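Xylanase and alpha-amylase inhibitor protein (Scadoxus multiflorus, PDB 3MU7) probably inhibits both xylanases and alpha-amylases, using a TIM barrel of the glycosyl hydrolase family 18 type. Local coordinates at residues Q11-R16 / W254-T260; C22-A28 / K66-V70; G75-Y81 / H124-G128; D211-F217 / K247-L253. All coordinates share one frame; numbering follows the deposited sequence.

Contact 1: Q11-R16 / W254-T260; sequences QSFDER and WDSYWDT
Arg-16 runs along the first turn of helix 256-262, with Thr-260 on its flank and Ser-256 at its tip. Its CB touches Thr-260 OG1 (3.6 Å), as does CD (3.8 Å). The chain is extended as far as CD, then kinks at chi3 (60°), a bend that brings the guanidinium over the same hydroxyl: CZ lies 3.1 Å from Thr-260 OG1, which sits over the middle of one face. That hydroxyl gives its proton to Ser-256 O, so its oxygen is turned to the cation without hydrogen bonding to it. Farther out, NE bonds Thr-21, NH1 holds a water, and NH2 donates to Ser-256 OG at 2.9 Å (157°) as well as to Tyr-27 OH. A leucine here would probably leave Ser-256 OG without this donor and open a gap beneath Thr-260 OG1. The contact joins the loop after the first strand of the TIM barrel to the exit of the last, where a cis peptide links Trp-254 and Asp-255, as is common in family 18. Asp-255 then N-caps the helix, its OD1 accepting from Trp-258 N, while OD2 rests 3.4 Å from Gln-11 CG. Ser-12 CB lies over the centre of the Tyr-257 ring, a CH-pi contact of 3.6 Å to the centroid, and Glu-15 CB meets CD1 of that ring. Glu-15 turns OE2 to Ser-12 N and His-51, whereas OE1 takes two waters, one shared with Gln-11 OE1 and Tyr-257 N, the other with Arg-16 O and Ser-256 OG.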
# COMPACT_ATOMS: atom_id res chain seq x y z
N GLN A 11 7.46 9.39 0.74
CA GLN A 11 8.44 9.11 1.80
C GLN A 11 9.62 10.07 1.88
O GLN A 11 10.42 9.96 2.81
CB GLN A 11 8.94 7.66 1.68
CG GLN A 11 7.88 6.61 2.02
CD GLN A 11 6.74 6.55 1.01
OE1 GLN A 11 6.96 6.35 -0.18
NE2 GLN A 11 5.51 6.71 1.49
N SER A 12 9.75 11.00 0.94
CA SER A 12 10.86 11.96 1.01
C SER A 12 10.49 13.27 0.35
O SER A 12 10.03 13.29 -0.78
CB SER A 12 12.12 11.41 0.33
OG SER A 12 13.18 12.35 0.47
N PHE A 13 10.77 14.37 1.04
CA PHE A 13 10.50 15.68 0.47
C PHE A 13 11.15 15.86 -0.90
O PHE A 13 10.60 16.54 -1.77
CB PHE A 13 10.97 16.77 1.42
CG PHE A 13 10.65 18.16 0.95
CD1 PHE A 13 9.33 18.62 0.97
CD2 PHE A 13 11.65 19.01 0.48
CE1 PHE A 13 9.02 19.91 0.55
CE2 PHE A 13 11.34 20.30 0.04
CZ PHE A 13 10.03 20.75 0.08
N ASP A 14 12.33 15.27 -1.10
CA ASP A 14 13.08 15.48 -2.33
C ASP A 14 12.86 14.40 -3.38
O ASP A 14 13.59 14.35 -4.36
CB ASP A 14 14.56 15.63 -2.02
CG ASP A 14 14.82 16.77 -1.08
OD1 ASP A 14 14.43 17.91 -1.40
OD2 ASP A 14 15.36 16.52 0.01
N GLU A 15 11.87 13.54 -3.19
CA GLU A 15 11.63 12.46 -4.13
C GLU A 15 11.05 12.96 -5.46
O GLU A 15 10.45 14.04 -5.54
CB GLU A 15 10.70 11.40 -3.53
CG GLU A 15 9.25 11.82 -3.45
CD GLU A 15 8.43 10.86 -2.62
OE1 GLU A 15 8.32 9.68 -3.02
OE2 GLU A 15 7.88 11.28 -1.58
N ARG A 16 11.22 12.14 -6.48
CA ARG A 16 10.56 12.31 -7.77
C ARG A 16 9.07 12.58 -7.53
O ARG A 16 8.42 11.88 -6.74
CB ARG A 16 10.75 11.03 -8.58
CG ARG A 16 10.02 10.99 -9.92
CD ARG A 16 10.19 9.65 -10.63
NE ARG A 16 9.67 8.54 -9.83
CZ ARG A 16 9.92 7.26 -10.05
NH1 ARG A 16 10.68 6.89 -11.08
NH2 ARG A 16 9.41 6.34 -9.24
N TRP A 254 8.93 -0.90 -2.01
CA TRP A 254 9.21 0.09 -0.98
C TRP A 254 10.57 0.69 -1.35
O TRP A 254 11.58 0.08 -1.15
CB TRP A 254 9.30 -0.60 0.40
CG TRP A 254 9.55 0.47 1.47
CD1 TRP A 254 10.73 0.83 2.02
CD2 TRP A 254 8.56 1.31 2.04
NE1 TRP A 254 10.52 1.86 2.92
CE2 TRP A 254 9.20 2.18 2.94
CE3 TRP A 254 7.19 1.39 1.91
CZ2 TRP A 254 8.49 3.14 3.68
CZ3 TRP A 254 6.51 2.33 2.59
CH2 TRP A 254 7.15 3.18 3.50
N ASP A 255 10.61 1.86 -1.98
CA ASP A 255 9.51 2.77 -2.27
C ASP A 255 9.99 3.67 -3.46
O ASP A 255 11.07 3.55 -3.91
CB ASP A 255 9.17 3.69 -1.07
CG ASP A 255 10.39 4.44 -0.54
OD1 ASP A 255 11.34 4.67 -1.22
OD2 ASP A 255 10.35 4.72 0.64
N SER A 256 9.12 4.53 -3.93
CA SER A 256 9.39 5.33 -5.15
C SER A 256 10.72 6.11 -5.07
O SER A 256 11.50 6.11 -5.99
CB SER A 256 8.23 6.26 -5.42
OG SER A 256 8.42 7.04 -6.60
N TYR A 257 10.95 6.70 -3.90
CA TYR A 257 12.19 7.43 -3.67
C TYR A 257 13.40 6.57 -4.01
O TYR A 257 14.27 6.99 -4.78
CB TYR A 257 12.22 7.88 -2.21
CG TYR A 257 13.46 8.59 -1.76
CD1 TYR A 257 13.87 9.79 -2.35
CD2 TYR A 257 14.19 8.11 -0.68
CE1 TYR A 257 14.99 10.46 -1.89
CE2 TYR A 257 15.31 8.77 -0.21
CZ TYR A 257 15.71 9.94 -0.82
OH TYR A 257 16.83 10.59 -0.35
N TRP A 258 13.44 5.36 -3.46
CA TRP A 258 14.57 4.47 -3.71
C TRP A 258 14.57 3.82 -5.09
O TRP A 258 15.64 3.60 -5.66
CB TRP A 258 14.68 3.42 -2.60
CG TRP A 258 15.21 4.03 -1.34
CD1 TRP A 258 14.51 4.29 -0.20
CD2 TRP A 258 16.55 4.48 -1.11
NE1 TRP A 258 15.34 4.87 0.74
CE2 TRP A 258 16.59 5.00 0.20
CE3 TRP A 258 17.71 4.51 -1.89
CZ2 TRP A 258 17.76 5.53 0.76
CZ3 TRP A 258 18.87 5.04 -1.33
CH2 TRP A 258 18.88 5.54 -0.02
N ASP A 259 13.39 3.53 -5.62
CA ASP A 259 13.26 2.97 -6.97
C ASP A 259 13.79 3.96 -8.03
O ASP A 259 14.35 3.55 -9.04
CB ASP A 259 11.80 2.61 -7.25
CG ASP A 259 11.64 1.66 -8.41
OD1 ASP A 259 12.56 0.88 -8.72
OD2 ASP A 259 10.55 1.67 -9.00
N THR A 260 13.62 5.25 -7.78
CA THR A 260 14.17 6.28 -8.67
C THR A 260 15.69 6.15 -8.75
O THR A 260 16.25 6.25 -9.85
CB THR A 260 13.78 7.69 -8.19
OG1 THR A 260 12.35 7.81 -8.14
CG2 THR A 260 14.34 8.78 -9.10
O HOH W 1 8.96 7.25 -1.92
O HOH W 2 9.21 9.33 -5.62
O HOH W 3 12.99 9.98 -5.94
O HOH W 4 11.92 4.32 -10.91

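Contact 2: C22-A28 / K66-V70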
# COMPACT_ATOMS: atom_id res chain seq x y z
N CYS A 22 4.20 8.53 -11.86
CA CYS A 22 3.22 7.93 -12.75
C CYS A 22 3.69 7.91 -14.20
O CYS A 22 3.45 6.94 -14.90
CB CYS A 22 1.88 8.64 -12.61
SG CYS A 22 1.22 8.31 -10.98
N ASP A 23 4.38 8.97 -14.63
CA ASP A 23 4.89 9.06 -16.00
C ASP A 23 5.95 8.02 -16.36
O ASP A 23 6.21 7.79 -17.53
CB ASP A 23 5.43 10.47 -16.28
CG ASP A 23 4.34 11.48 -16.49
OD1 ASP A 23 3.20 11.08 -16.81
OD2 ASP A 23 4.64 12.68 -16.36
N SER A 24 6.55 7.39 -15.36
CA SER A 24 7.51 6.32 -15.62
C SER A 24 6.87 5.18 -16.41
O SER A 24 7.56 4.48 -17.15
CB SER A 24 8.08 5.77 -14.32
OG SER A 24 7.14 4.95 -13.66
N GLY A 25 5.56 4.99 -16.24
CA GLY A 25 4.86 3.88 -16.87
C GLY A 25 5.15 2.54 -16.21
O GLY A 25 4.77 1.49 -16.75
N ASN A 26 5.82 2.55 -15.06
CA ASN A 26 6.22 1.31 -14.40
C ASN A 26 5.19 0.75 -13.43
O ASN A 26 5.29 -0.41 -13.03
CB ASN A 26 7.54 1.50 -13.66
CG ASN A 26 8.72 1.59 -14.58
OD1 ASN A 26 8.57 1.67 -15.80
ND2 ASN A 26 9.92 1.60 -14.01
N TYR A 27 4.20 1.57 -13.06
CA TYR A 27 3.35 1.26 -11.92
C TYR A 27 1.87 1.20 -12.26
O TYR A 27 1.36 2.06 -12.98
CB TYR A 27 3.55 2.29 -10.81
CG TYR A 27 4.99 2.61 -10.51
CD1 TYR A 27 5.51 3.86 -10.80
CD2 TYR A 27 5.84 1.65 -9.96
CE1 TYR A 27 6.83 4.16 -10.53
CE2 TYR A 27 7.15 1.94 -9.67
CZ TYR A 27 7.64 3.21 -9.96
OH TYR A 27 8.95 3.54 -9.70
N ALA A 28 1.19 0.20 -11.71
CA ALA A 28 -0.25 0.08 -11.82
C ALA A 28 -0.96 0.78 -10.65
O ALA A 28 -2.09 1.23 -10.79
CB ALA A 28 -0.65 -1.39 -11.87
N LYS A 66 -3.53 8.51 -16.67
CA LYS A 66 -2.58 7.54 -17.24
C LYS A 66 -2.92 6.11 -16.79
O LYS A 66 -2.08 5.21 -16.93
CB LYS A 66 -1.14 7.88 -16.83
CG LYS A 66 -0.64 9.26 -17.29
CD LYS A 66 -0.46 9.34 -18.79
CE LYS A 66 0.82 8.65 -19.26
NZ LYS A 66 2.05 9.43 -18.93
N ASN A 67 -4.13 5.93 -16.27
CA ASN A 67 -4.61 4.61 -15.84
C ASN A 67 -3.67 4.01 -14.79
O ASN A 67 -3.78 2.83 -14.44
CB ASN A 67 -4.73 3.64 -17.02
CG ASN A 67 -5.60 2.45 -16.70
OD1 ASN A 67 -6.61 2.57 -16.01
ND2 ASN A 67 -5.21 1.27 -17.18
N VAL A 68 -3.18 4.89 -13.87
CA VAL A 68 -2.60 4.51 -12.58
C VAL A 68 -3.60 4.74 -11.45
O VAL A 68 -4.15 5.84 -11.31
CB VAL A 68 -1.29 5.29 -12.33
CG1 VAL A 68 -0.62 4.79 -11.06
CG2 VAL A 68 -0.34 5.15 -13.51
N LYS A 69 -3.84 3.71 -10.65
CA LYS A 69 -4.70 3.86 -9.48
C LYS A 69 -3.91 4.48 -8.34
O LYS A 69 -2.76 4.11 -8.09
CB LYS A 69 -5.28 2.51 -9.05
CG LYS A 69 -6.29 1.94 -10.04
CD LYS A 69 -6.93 0.66 -9.53
CE LYS A 69 -8.18 0.32 -10.33
NZ LYS A 69 -8.81 -0.95 -9.87
N VAL A 70 -4.53 5.44 -7.66
CA VAL A 70 -3.88 6.17 -6.58
C VAL A 70 -4.63 5.93 -5.28
O VAL A 70 -5.83 6.22 -5.19
CB VAL A 70 -3.81 7.69 -6.88
CG1 VAL A 70 -3.05 8.40 -5.78
CG2 VAL A 70 -3.16 7.95 -8.23
O HOH W 5 4.85 8.92 -19.61
O HOH W 6 -4.17 0.22 -12.46
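Val-68 packs its two methyl groups against the Cys-22 sulfur and the backbone carbonyl of Tyr-27, between the end of helix 18-23 and strand 29-37. CG1, anti to the backbone N (chi1 -174°), lies 4.0 Å from Cys-22 SG, and CG2 rests 3.6 Å from Tyr-27 O. The sulfur is held there covalently, since Cys-22 is disulfide-bonded to Cys-63 of helix 56-65. The valine therefore packs against a cross-link between the first two helices of the barrel, and Val-30 covers it as well. Beside it, Lys-69 N donates to Ala-28 O at 3.0 Å, nearly straight (160°), where the parallel pairing of strands 29-37 and 69-76 sets in. A water also donates to Ala-28 O and bridges it to Asn-67 O. Asn-67, with positive phi, is the C-prime residue of the Schellman motif that ends helix 56-65, and it turns the chain into the strand. At the outer edge, Lys-66 curls through three successive bends beyond CG and crosses the Asp-23 side chain at about a right angle. Its NZ forms a salt bridge to Asp-23 OD1 at 2.9 Å, approaching from above the carboxylate plane. The same oxygen accepts from His-62 NE2, and a water ties Lys-66 NZ to the backbone O of Asp-23. With two donors on one carboxylate oxygen, Asp-23 is likely to be stabilised as the anion, and the contact combines a buried patch of sulfur and methyl groups with a charged pair at the surface.

Contact 3: G75-Y81 / H124-G128; sequences GGPAGPY and HIEHG
The Tyr-81 ring is sandwiched: Gly-75 CA sits 3.2 Å above the centre of one face, and the His-127 imidazole covers the other in an offset stack, the centroids 4.1 Å apart and the planes inclined by 26°. At the edges lie Ala-78 O and Glu-126 N. The imidazole is fixed at its rim: His-127 NE2 donates to Tyr-81 O (2.8 Å), in the carbonyl plane, CE1 faces Gly-79 O, and ND1 shares a water with Pro-77 O. His-127 reaches this place because its CG stands between the backbone N and the carbonyl carbon (chi1 67°). These loops leave the ends of strands 69-76 and 120-125, neighbouring parallel strands of the barrel, which are joined here by Gly-76 N donating to His-124 O at 2.9 Å. Strand 120-125 carries most of the family 18 signature DxxDxDxE, which ends at Glu-126; Glu-126 occupies the position of the catalytic acid of the chitinases, and His-124 stands where the last aspartate would be. The Tyr-81 hydroxyl lies deep between the two segments, accepting from Glu-126 N at 2.9 Å and donating to Gly-76 O at 2.6 Å, so that it bridges both backbones. Glu-126 CB touches this hydroxyl and CG packs on Pro-77 O, while the carboxylate turns away to Gln-180. His-124 brings CD2 to within 3.6 Å of Gly-76 CA and bonds Tyr-8 OH through ND1.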
# COMPACT_ATOMS: atom_id res chain seq x y z
N GLY A 75 -1.91 4.69 8.48
CA GLY A 75 -0.97 4.12 9.46
C GLY A 75 0.45 4.44 9.03
O GLY A 75 0.82 5.54 9.02
N GLY A 76 1.20 3.44 8.64
CA GLY A 76 2.58 3.58 8.22
C GLY A 76 3.55 2.90 9.19
O GLY A 76 3.15 2.36 10.18
N PRO A 77 4.85 2.96 8.86
CA PRO A 77 5.84 2.23 9.65
C PRO A 77 5.79 2.58 11.13
O PRO A 77 5.99 1.71 11.98
CB PRO A 77 7.16 2.65 9.02
CG PRO A 77 6.81 2.98 7.62
CD PRO A 77 5.44 3.56 7.65
N ALA A 78 5.51 3.85 11.42
CA ALA A 78 5.35 4.33 12.79
C ALA A 78 4.47 5.57 12.78
O ALA A 78 4.16 6.12 11.72
CB ALA A 78 6.71 4.62 13.42
N GLY A 79 4.05 6.01 13.96
CA GLY A 79 3.24 7.21 14.05
C GLY A 79 2.20 7.07 15.13
O GLY A 79 1.91 5.96 15.57
N PRO A 80 1.63 8.21 15.57
CA PRO A 80 0.65 8.21 16.64
C PRO A 80 -0.73 7.91 16.06
O PRO A 80 -1.59 8.79 15.98
CB PRO A 80 0.74 9.64 17.17
CG PRO A 80 1.10 10.45 15.98
CD PRO A 80 1.91 9.57 15.08
N TYR A 81 -0.90 6.68 15.62
CA TYR A 81 -2.20 6.25 15.15
C TYR A 81 -2.67 5.06 15.96
O TYR A 81 -1.87 4.19 16.33
CB TYR A 81 -2.20 5.95 13.65
CG TYR A 81 -1.29 4.83 13.18
CD1 TYR A 81 -1.74 3.51 13.17
CD2 TYR A 81 -0.01 5.10 12.71
CE1 TYR A 81 -0.92 2.48 12.71
CE2 TYR A 81 0.82 4.08 12.26
CZ TYR A 81 0.35 2.77 12.26
OH TYR A 81 1.16 1.75 11.80
N HIS A 124 -1.96 0.12 6.09
CA HIS A 124 -0.56 -0.17 6.42
C HIS A 124 -0.41 -0.09 7.95
O HIS A 124 0.35 0.72 8.49
CB HIS A 124 0.38 0.80 5.69
CG HIS A 124 1.83 0.41 5.69
ND1 HIS A 124 2.50 0.09 4.53
CD2 HIS A 124 2.74 0.30 6.69
CE1 HIS A 124 3.76 -0.20 4.82
NE2 HIS A 124 3.93 -0.08 6.12
N ILE A 125 -1.16 -0.94 8.64
CA ILE A 125 -1.24 -0.92 10.10
C ILE A 125 -0.12 -1.77 10.66
O ILE A 125 -0.13 -3.00 10.52
CB ILE A 125 -2.62 -1.40 10.59
CG1 ILE A 125 -3.76 -0.61 9.92
CG2 ILE A 125 -2.70 -1.35 12.12
CD1 ILE A 125 -3.63 0.92 10.00
N GLU A 126 0.83 -1.11 11.31
CA GLU A 126 2.07 -1.75 11.74
C GLU A 126 2.14 -1.95 13.25
O GLU A 126 3.07 -2.59 13.75
CB GLU A 126 3.27 -0.94 11.23
CG GLU A 126 4.61 -1.67 11.28
CD GLU A 126 4.72 -2.86 10.29
OE1 GLU A 126 4.53 -2.65 9.05
OE2 GLU A 126 5.00 -3.95 10.74
N HIS A 127 1.18 -1.42 14.00
CA HIS A 127 1.10 -1.59 15.44
C HIS A 127 -0.33 -1.41 15.87
O HIS A 127 -1.11 -0.81 15.21
CB HIS A 127 2.02 -0.59 16.17
CG HIS A 127 1.58 0.83 16.03
ND1 HIS A 127 2.24 1.74 15.27
CD2 HIS A 127 0.53 1.48 16.56
CE1 HIS A 127 1.64 2.91 15.36
NE2 HIS A 127 0.57 2.76 16.09
N GLY A 128 -0.60 -1.89 17.07
CA GLY A 128 -1.85 -1.64 17.73
C GLY A 128 -2.93 -2.68 17.56
O GLY A 128 -3.54 -3.11 18.58
O HOH W 7 4.60 0.84 14.11
O HOH W 8 -3.10 1.05 15.50

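Contact 4: D211-F217 / K247-L253; sequences DKVFLGF and KFGGIML
Strands 213-217 and 248-253 run parallel at 26°, their axes 4.2 Å apart at the closest, with backbone bonds from Val-213 N to Lys-247 O (2.7 Å) through to Phe-217 N and Met-252 O (2.9 Å). Between them the register gains a residue: Val-213 O accepts from Gly-249 N, yet Leu-215 N donates to Gly-250 O, so the second strand bulges at its glycines. Phe-214 lies against that bulge. Gly-249 CA stands 3.9 Å from its ring centroid, 12° off the normal, in a CH-pi contact, and Ile-251 O is at the ring edge. Gly-249, with no side chain, lets the ring lie this close. An alanine in place of Phe-214 is likely to open a gap over the two glycines and leave Trp-178 without its edge-to-face partner. On the other side of the sheet, Leu-215 CD1 meets the edge of the Phe-248 ring at CE1 (3.7 Å), and Phe-217 CE1 touches Ile-251 CG2. The pair belongs to a beta-alpha-beta unit of the barrel whose helix 231-242 packs on Leu-215, Phe-217 and Ile-251; Trp-201 of helix 195-207 covers Val-213, Leu-215 and Phe-248, and strand 176-180 borders strand 213-218.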
# COMPACT_ATOMS: atom_id res chain seq x y z
N ASP A 211 -8.32 -11.66 -3.59
CA ASP A 211 -8.16 -12.05 -4.99
C ASP A 211 -6.73 -11.90 -5.49
O ASP A 211 -6.33 -12.60 -6.43
CB ASP A 211 -9.10 -11.25 -5.89
CG ASP A 211 -10.57 -11.61 -5.70
OD1 ASP A 211 -10.88 -12.71 -5.21
OD2 ASP A 211 -11.42 -10.77 -6.07
N LYS A 212 -5.96 -10.99 -4.91
CA LYS A 212 -4.61 -10.68 -5.40
C LYS A 212 -3.62 -10.50 -4.25
O LYS A 212 -3.81 -9.67 -3.41
CB LYS A 212 -4.66 -9.39 -6.22
CG LYS A 212 -5.47 -9.49 -7.56
CD LYS A 212 -4.94 -10.58 -8.50
CE LYS A 212 -6.02 -11.07 -9.53
NZ LYS A 212 -5.48 -11.37 -10.84
N VAL A 213 -2.57 -11.30 -4.29
CA VAL A 213 -1.47 -11.16 -3.36
C VAL A 213 -0.24 -10.70 -4.15
O VAL A 213 0.17 -11.34 -5.13
CB VAL A 213 -1.16 -12.48 -2.60
CG1 VAL A 213 -0.06 -12.26 -1.57
CG2 VAL A 213 -2.41 -13.04 -1.92
N PHE A 214 0.31 -9.56 -3.73
CA PHE A 214 1.52 -9.01 -4.31
C PHE A 214 2.69 -9.27 -3.36
O PHE A 214 2.52 -9.23 -2.13
CB PHE A 214 1.38 -7.49 -4.47
CG PHE A 214 0.43 -7.04 -5.56
CD1 PHE A 214 -0.95 -7.19 -5.42
CD2 PHE A 214 0.92 -6.39 -6.68
CE1 PHE A 214 -1.81 -6.74 -6.41
CE2 PHE A 214 0.06 -5.92 -7.68
CZ PHE A 214 -1.31 -6.10 -7.54
N LEU A 215 3.87 -9.50 -3.92
CA LEU A 215 5.08 -9.62 -3.10
C LEU A 215 5.75 -8.27 -2.96
O LEU A 215 6.15 -7.67 -3.96
CB LEU A 215 6.06 -10.64 -3.69
CG LEU A 215 5.58 -12.08 -3.82
CD1 LEU A 215 5.11 -12.36 -5.24
CD2 LEU A 215 6.70 -13.02 -3.43
N GLY A 216 5.86 -7.80 -1.73
CA GLY A 216 6.53 -6.53 -1.43
C GLY A 216 8.01 -6.71 -1.19
O GLY A 216 8.42 -7.53 -0.36
N PHE A 217 8.80 -5.92 -1.92
CA PHE A 217 10.26 -5.95 -1.82
C PHE A 217 10.84 -4.55 -1.66
O PHE A 217 10.26 -3.59 -2.16
CB PHE A 217 10.87 -6.56 -3.08
CG PHE A 217 10.63 -8.02 -3.23
CD1 PHE A 217 9.74 -8.50 -4.18
CD2 PHE A 217 11.31 -8.94 -2.43
CE1 PHE A 217 9.52 -9.88 -4.32
CE2 PHE A 217 11.09 -10.32 -2.57
CZ PHE A 217 10.19 -10.78 -3.51
N LYS A 247 -3.69 -16.33 -7.45
CA LYS A 247 -3.76 -15.09 -6.69
C LYS A 247 -2.59 -14.14 -6.96
O LYS A 247 -2.56 -13.06 -6.39
CB LYS A 247 -3.81 -15.38 -5.19
CG LYS A 247 -5.11 -15.95 -4.69
CD LYS A 247 -5.06 -16.01 -3.17
CE LYS A 247 -6.14 -16.90 -2.61
NZ LYS A 247 -5.72 -17.36 -1.27
N PHE A 248 -1.62 -14.53 -7.79
CA PHE A 248 -0.45 -13.69 -8.00
C PHE A 248 -0.85 -12.35 -8.60
O PHE A 248 -1.38 -12.29 -9.71
CB PHE A 248 0.56 -14.39 -8.91
CG PHE A 248 1.74 -13.54 -9.27
CD1 PHE A 248 2.66 -13.16 -8.31
CD2 PHE A 248 1.94 -13.12 -10.58
CE1 PHE A 248 3.76 -12.38 -8.64
CE2 PHE A 248 3.04 -12.33 -10.92
CZ PHE A 248 3.95 -11.97 -9.95
N GLY A 249 -0.60 -11.27 -7.86
CA GLY A 249 -0.98 -9.94 -8.33
C GLY A 249 0.14 -9.19 -9.02
O GLY A 249 -0.10 -8.35 -9.89
N GLY A 250 1.38 -9.49 -8.63
CA GLY A 250 2.54 -8.73 -9.08
C GLY A 250 3.44 -8.45 -7.89
O GLY A 250 3.47 -9.23 -6.92
N ILE A 251 4.19 -7.36 -7.96
CA ILE A 251 5.04 -6.95 -6.84
C ILE A 251 4.69 -5.56 -6.34
O ILE A 251 4.10 -4.75 -7.06
CB ILE A 251 6.56 -7.04 -7.16
CG1 ILE A 251 6.95 -6.05 -8.26
CG2 ILE A 251 6.97 -8.48 -7.48
CD1 ILE A 251 8.45 -5.91 -8.47
N MET A 252 5.04 -5.31 -5.09
CA MET A 252 4.99 -3.98 -4.51
C MET A 252 6.43 -3.58 -4.18
O MET A 252 7.24 -4.43 -3.80
CB MET A 252 4.09 -3.99 -3.27
CG MET A 252 4.06 -2.68 -2.48
SD MET A 252 5.40 -2.49 -1.27
CE MET A 252 4.76 -3.46 0.09
N LEU A 253 6.74 -2.30 -4.35
CA LEU A 253 8.07 -1.79 -4.04
C LEU A 253 8.06 -0.72 -2.98
O LEU A 253 7.30 0.26 -3.05
CB LEU A 253 8.76 -1.27 -5.31
CG LEU A 253 9.13 -2.33 -6.34
CD1 LEU A 253 9.63 -1.66 -7.61
CD2 LEU A 253 10.18 -3.29 -5.80
O HOH W 9 -4.03 -13.59 -10.62

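In the fold
From the N terminus the chain enters contact 1 at 11-16, and this loop closes only at 254-260, so the other three contacts nest inside it. They follow in series and none crosses another: contact 2 closes at 66-70, contact 3 spans 75-128, and contact 4 joins the last two barrel strands. Contacts 2 and 3 share strand 69-76 but lie on opposite sides of the chain's centre. Contact 1 touches each of the others. Tyr-27 of contact 2 bonds Asp-259 of contact 1, Trp-254 packs on Pro-77 of contact 3, and Trp-254 N bonds Phe-217 O, carrying on the strand pairing of contact 4; strand 248-254 also pairs with strand 5-9, which closes the barrel.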